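Long-range contacts in choline dehydrogenase and related flavoproteins (Aspergillus oryzae, PDB 3Q9T), which is a formate oxidase of the glucose-methanol-choline oxidoreductase family, working with 8-formyl-FAD at its catalytic site: residues V356-I361 with H391-F396; V419-V424 with I458-G463. One frame throughout, in Å; residues are numbered along the deposited sequence.

The two contacts show how a sheet assembled from successive strands is backed by a helix. Interaction 1 pairs strands 353-358 and 392-397; interaction 2 sets the next strand, 415-423, against helix 454-473. They come in series along the chain, the first closing before the second opens, and their centres lie about 8 Å apart on the same side of the chain's centre. Strands 392-397 and 415-423 are antiparallel neighbours in one sheet, and the ring of F392 reaches from interaction 1 to the backbone of D422 and A459. The shared helix also touches P359, I361 and L394, so both contacts belong to one buried layer.

Interaction 1: V356-I361 with H391-F396; sequences VGFPRI and HFELDF
Turned to lie beside its own backbone N and anti to the carbonyl carbon (chi1 -71°), the ring of H391 brings ND1 into line with the amide of I361. The bond from I361 N to H391 ND1 is 3.0 Å long, with an angle of 161° at the hydrogen, and the donor sits at the edge of the ring, in its plane. H391 ND1 is therefore an acceptor, while NE2 is bonded to D382. R360 crosses one face of the imidazole with CG, and H391 NE2 in turn lies over one face of the R360 guanidinium, toward its rim, 3.4 Å from R360 NH2. That approach is face contact rather than a hydrogen bond; D382, which also pairs with R360, is the acid the two side chains share, and D362 takes R360 NE.

Beyond this loop the pairing is regular antiparallel strand. G357 and L394 form a hydrogen-bonded pair, G357 N donating to L394 O and L394 N to G357 O, the latter at 2.7 Å. Back toward the loop, P359 O accepts from H391 N at 2.9 Å and, weakly, from F392 N.

On one face of the sheet E393, its CG anti to the backbone N (chi1 163°) and its chain extended, runs alongside F358, whose CE2 is 3.5 Å from E393 CB. Its OE2 is bound by the backbone of R553, whose side chain holds D395. The side chain of E393 is about 5 Å from that of the FAD-binding T100. On the other face P359 CG rests 3.7 Å from L394 CD1, and I361 CD1 meets the edge of the F392 ring at CE2, 3.6 Å away.

Strand 195-204 pairs with the outer side of 353-358 and strand 415-423 with that of 392-397, while helix 454-473 covers P359, I361 and L394.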
# COMPACT_ATOMS: atom_id res chain seq x y z
N VAL A 356 20.08 22.57 -7.73
CA VAL A 356 18.66 22.44 -7.50
C VAL A 356 17.91 23.40 -8.41
O VAL A 356 18.30 24.58 -8.53
CB VAL A 356 18.31 22.76 -6.01
CG1 VAL A 356 16.80 22.86 -5.82
CG2 VAL A 356 18.93 21.72 -5.07
N GLY A 357 16.83 22.92 -9.03
CA GLY A 357 16.08 23.73 -9.97
C GLY A 357 14.66 24.11 -9.54
O GLY A 357 13.91 23.30 -9.02
N PHE A 358 14.30 25.36 -9.78
CA PHE A 358 12.96 25.83 -9.43
C PHE A 358 12.23 26.42 -10.65
O PHE A 358 12.09 27.63 -10.79
CB PHE A 358 13.03 26.85 -8.29
CG PHE A 358 13.61 26.29 -7.01
CD1 PHE A 358 14.93 26.48 -6.69
CD2 PHE A 358 12.81 25.55 -6.14
CE1 PHE A 358 15.45 25.97 -5.51
CE2 PHE A 358 13.32 25.05 -4.97
CZ PHE A 358 14.64 25.25 -4.65
N PRO A 359 11.75 25.54 -11.53
CA PRO A 359 11.15 26.00 -12.79
C PRO A 359 9.65 26.17 -12.69
O PRO A 359 9.02 25.65 -11.77
CB PRO A 359 11.44 24.84 -13.73
CG PRO A 359 11.31 23.64 -12.83
CD PRO A 359 11.91 24.07 -11.51
N ARG A 360 9.09 26.92 -13.63
CA ARG A 360 7.68 26.83 -13.94
C ARG A 360 7.60 25.99 -15.21
O ARG A 360 8.59 25.84 -15.93
CB ARG A 360 7.06 28.22 -14.16
CG ARG A 360 6.95 29.04 -12.86
CD ARG A 360 6.21 30.36 -13.08
NE ARG A 360 4.85 30.14 -13.57
CZ ARG A 360 3.77 30.17 -12.80
NH1 ARG A 360 3.89 30.42 -11.50
NH2 ARG A 360 2.57 29.95 -13.32
N ILE A 361 6.43 25.43 -15.49
CA ILE A 361 6.27 24.56 -16.64
C ILE A 361 4.98 24.92 -17.35
O ILE A 361 4.26 24.05 -17.85
CB ILE A 361 6.29 23.08 -16.23
CG1 ILE A 361 5.12 22.77 -15.30
CG2 ILE A 361 7.62 22.72 -15.55
CD1 ILE A 361 4.72 21.31 -15.34
N HIS A 391 6.73 25.89 -10.00
CA HIS A 391 5.88 24.71 -9.95
C HIS A 391 6.61 23.53 -9.29
O HIS A 391 5.98 22.70 -8.63
CB HIS A 391 5.43 24.32 -11.35
CG HIS A 391 4.44 25.27 -11.94
ND1 HIS A 391 4.50 25.70 -13.25
CD2 HIS A 391 3.36 25.88 -11.39
CE1 HIS A 391 3.49 26.52 -13.49
NE2 HIS A 391 2.79 26.66 -12.38
N PHE A 392 7.93 23.47 -9.47
CA PHE A 392 8.70 22.34 -8.94
C PHE A 392 9.97 22.76 -8.25
O PHE A 392 10.51 23.82 -8.52
CB PHE A 392 9.04 21.35 -10.04
CG PHE A 392 7.85 20.62 -10.58
CD1 PHE A 392 7.53 19.36 -10.09
CD2 PHE A 392 7.04 21.20 -11.55
CE1 PHE A 392 6.40 18.69 -10.58
CE2 PHE A 392 5.92 20.54 -12.05
CZ PHE A 392 5.60 19.28 -11.56
N GLU A 393 10.41 21.91 -7.33
CA GLU A 393 11.82 21.86 -6.95
C GLU A 393 12.35 20.59 -7.57
O GLU A 393 11.83 19.49 -7.32
CB GLU A 393 12.04 21.84 -5.43
CG GLU A 393 13.45 21.38 -5.05
CD GLU A 393 13.80 21.61 -3.57
OE1 GLU A 393 14.87 21.12 -3.14
OE2 GLU A 393 13.03 22.28 -2.85
N LEU A 394 13.37 20.73 -8.41
CA LEU A 394 14.04 19.60 -9.03
C LEU A 394 15.40 19.38 -8.39
O LEU A 394 16.33 20.17 -8.60
CB LEU A 394 14.18 19.82 -10.53
CG LEU A 394 12.85 20.06 -11.22
CD1 LEU A 394 13.05 20.37 -12.72
CD2 LEU A 394 11.95 18.85 -10.99
N ASP A 395 15.50 18.33 -7.59
CA ASP A 395 16.75 17.97 -6.94
C ASP A 395 17.50 16.97 -7.76
O ASP A 395 16.99 15.88 -8.05
CB ASP A 395 16.49 17.41 -5.54
CG ASP A 395 15.67 18.35 -4.69
OD1 ASP A 395 16.02 19.57 -4.65
OD2 ASP A 395 14.67 17.89 -4.09
N PHE A 396 18.72 17.33 -8.13
CA PHE A 396 19.57 16.46 -8.91
C PHE A 396 20.60 15.79 -8.03
O PHE A 396 21.72 16.27 -7.90
CB PHE A 396 20.21 17.25 -10.03
CG PHE A 396 19.21 17.92 -10.92
CD1 PHE A 396 18.59 17.21 -11.93
CD2 PHE A 396 18.86 19.24 -10.72
CE1 PHE A 396 17.64 17.81 -12.74
CE2 PHE A 396 17.91 19.85 -11.53
CZ PHE A 396 17.30 19.14 -12.54

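Interaction 2: V419-V424 with I458-G463; sequences VVVDLV and IAMREG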
# COMPACT_ATOMS: atom_id res chain seq x y z
N VAL A 419 16.83 11.96 -9.79
CA VAL A 419 16.13 13.23 -9.93
C VAL A 419 14.87 13.20 -9.08
O VAL A 419 13.99 12.36 -9.29
CB VAL A 419 15.70 13.51 -11.39
CG1 VAL A 419 14.89 14.79 -11.47
CG2 VAL A 419 16.89 13.58 -12.31
N VAL A 420 14.77 14.10 -8.12
CA VAL A 420 13.59 14.18 -7.29
C VAL A 420 12.63 15.23 -7.88
O VAL A 420 12.92 16.43 -7.84
CB VAL A 420 13.95 14.49 -5.82
CG1 VAL A 420 12.72 14.44 -4.96
CG2 VAL A 420 14.99 13.50 -5.30
N VAL A 421 11.53 14.77 -8.45
CA VAL A 421 10.55 15.70 -9.01
C VAL A 421 9.50 16.02 -7.93
O VAL A 421 8.58 15.23 -7.64
CB VAL A 421 9.93 15.19 -10.33
CG1 VAL A 421 9.09 16.27 -10.99
CG2 VAL A 421 11.03 14.78 -11.28
N ASP A 422 9.71 17.17 -7.30
CA ASP A 422 8.94 17.58 -6.14
C ASP A 422 7.90 18.63 -6.56
O ASP A 422 8.26 19.75 -6.92
CB ASP A 422 9.93 18.15 -5.13
CG ASP A 422 9.27 18.68 -3.88
OD1 ASP A 422 8.04 18.95 -3.91
OD2 ASP A 422 9.99 18.85 -2.87
N LEU A 423 6.62 18.28 -6.52
CA LEU A 423 5.54 19.23 -6.84
C LEU A 423 5.38 20.14 -5.62
O LEU A 423 4.92 19.72 -4.54
CB LEU A 423 4.23 18.51 -7.12
CG LEU A 423 3.10 19.06 -7.98
CD1 LEU A 423 1.77 18.64 -7.36
CD2 LEU A 423 3.15 20.58 -8.18
N VAL A 424 5.78 21.38 -5.79
CA VAL A 424 6.03 22.25 -4.67
C VAL A 424 4.78 23.11 -4.38
O VAL A 424 4.57 23.59 -3.26
CB VAL A 424 7.32 23.04 -5.01
CG1 VAL A 424 7.10 24.51 -4.99
CG2 VAL A 424 8.50 22.56 -4.16
N ILE A 458 -1.50 15.68 -13.43
CA ILE A 458 -1.12 16.26 -14.72
C ILE A 458 0.15 17.10 -14.59
O ILE A 458 1.04 17.01 -15.43
CB ILE A 458 -2.27 17.09 -15.33
CG1 ILE A 458 -3.37 16.15 -15.79
CG2 ILE A 458 -1.78 17.98 -16.47
CD1 ILE A 458 -4.74 16.75 -15.78
N ALA A 459 0.25 17.88 -13.53
CA ALA A 459 1.45 18.68 -13.30
C ALA A 459 2.66 17.78 -13.02
O ALA A 459 3.74 17.99 -13.57
CB ALA A 459 1.24 19.66 -12.14
N MET A 460 2.47 16.76 -12.18
CA MET A 460 3.58 15.87 -11.84
C MET A 460 4.08 15.16 -13.08
O MET A 460 5.28 15.07 -13.30
CB MET A 460 3.20 14.85 -10.76
CG MET A 460 4.35 13.90 -10.44
SD MET A 460 5.78 14.79 -9.77
CE MET A 460 5.34 14.83 -8.00
N ARG A 461 3.14 14.65 -13.88
CA ARG A 461 3.49 14.09 -15.19
C ARG A 461 4.35 15.07 -16.00
O ARG A 461 5.43 14.73 -16.50
CB ARG A 461 2.21 13.77 -15.97
CG ARG A 461 2.43 13.15 -17.34
CD ARG A 461 1.60 13.90 -18.36
NE ARG A 461 0.20 13.62 -18.21
CZ ARG A 461 -0.79 14.40 -18.62
NH1 ARG A 461 -0.55 15.56 -19.24
NH2 ARG A 461 -2.04 14.00 -18.42
N GLU A 462 3.87 16.30 -16.13
CA GLU A 462 4.56 17.30 -16.95
C GLU A 462 5.91 17.74 -16.38
O GLU A 462 6.77 18.20 -17.13
CB GLU A 462 3.66 18.50 -17.23
CG GLU A 462 2.44 18.12 -18.08
CD GLU A 462 2.85 17.37 -19.34
OE1 GLU A 462 3.83 17.80 -19.97
OE2 GLU A 462 2.21 16.36 -19.68
N GLY A 463 6.10 17.61 -15.06
CA GLY A 463 7.38 17.97 -14.46
C GLY A 463 8.41 16.87 -14.65
O GLY A 463 9.61 17.13 -14.70
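V421 and M460 carry this contact, and everything that crosses it is van der Waals packing: no hydrogen bond joins strand 419-423 to helix 458-463. The M460 chain leaves the helix and then bends at both chi2 (63°) and chi3 (86°), which folds its thioether end toward the strand. M460 SD lies 3.8 Å from V421 CG1, the two side chains running across each other. M460 CE goes further, to 3.9 Å from L423 CB, so one methionine spans two residues that project from the same face of the strand.

A second apolar group surrounds that bridge. V421 CG1, anti to its backbone N, also rests on the bare backbone of the helix, 3.8 Å from G463 C; with no side chain at G463, the valine methyl can approach the main chain itself. At the other end L423 CD2 reaches toward A459 CB at 4.5 Å, a looser touch.

V421 O is the polar atom of the strand nearest the methionine: M460 CE approaches it to 3.3 Å. Backbone bonding between V421 and V310 ties this residue into strand 308-316.

Charged pairing stays within the helix and does not cross the contact. R461, which points away from the strand, donates from NH1 to E462 OE2 over 2.9 Å in a salt bridge lying in the guanidinium plane. D368 also binds R461, and R465 pairs with E462.

The axes of strand 419-423 and helix 458-463 come within 8.8 Å, their directions 149° apart; D422 leaves the strand away from the helix, and its side chain touches H307 and H510. The result is a helix packed on a largely antiparallel sheet through small and flexible apolar side chains, consistent with the substrate domain of glucose-methanol-choline oxidoreductases.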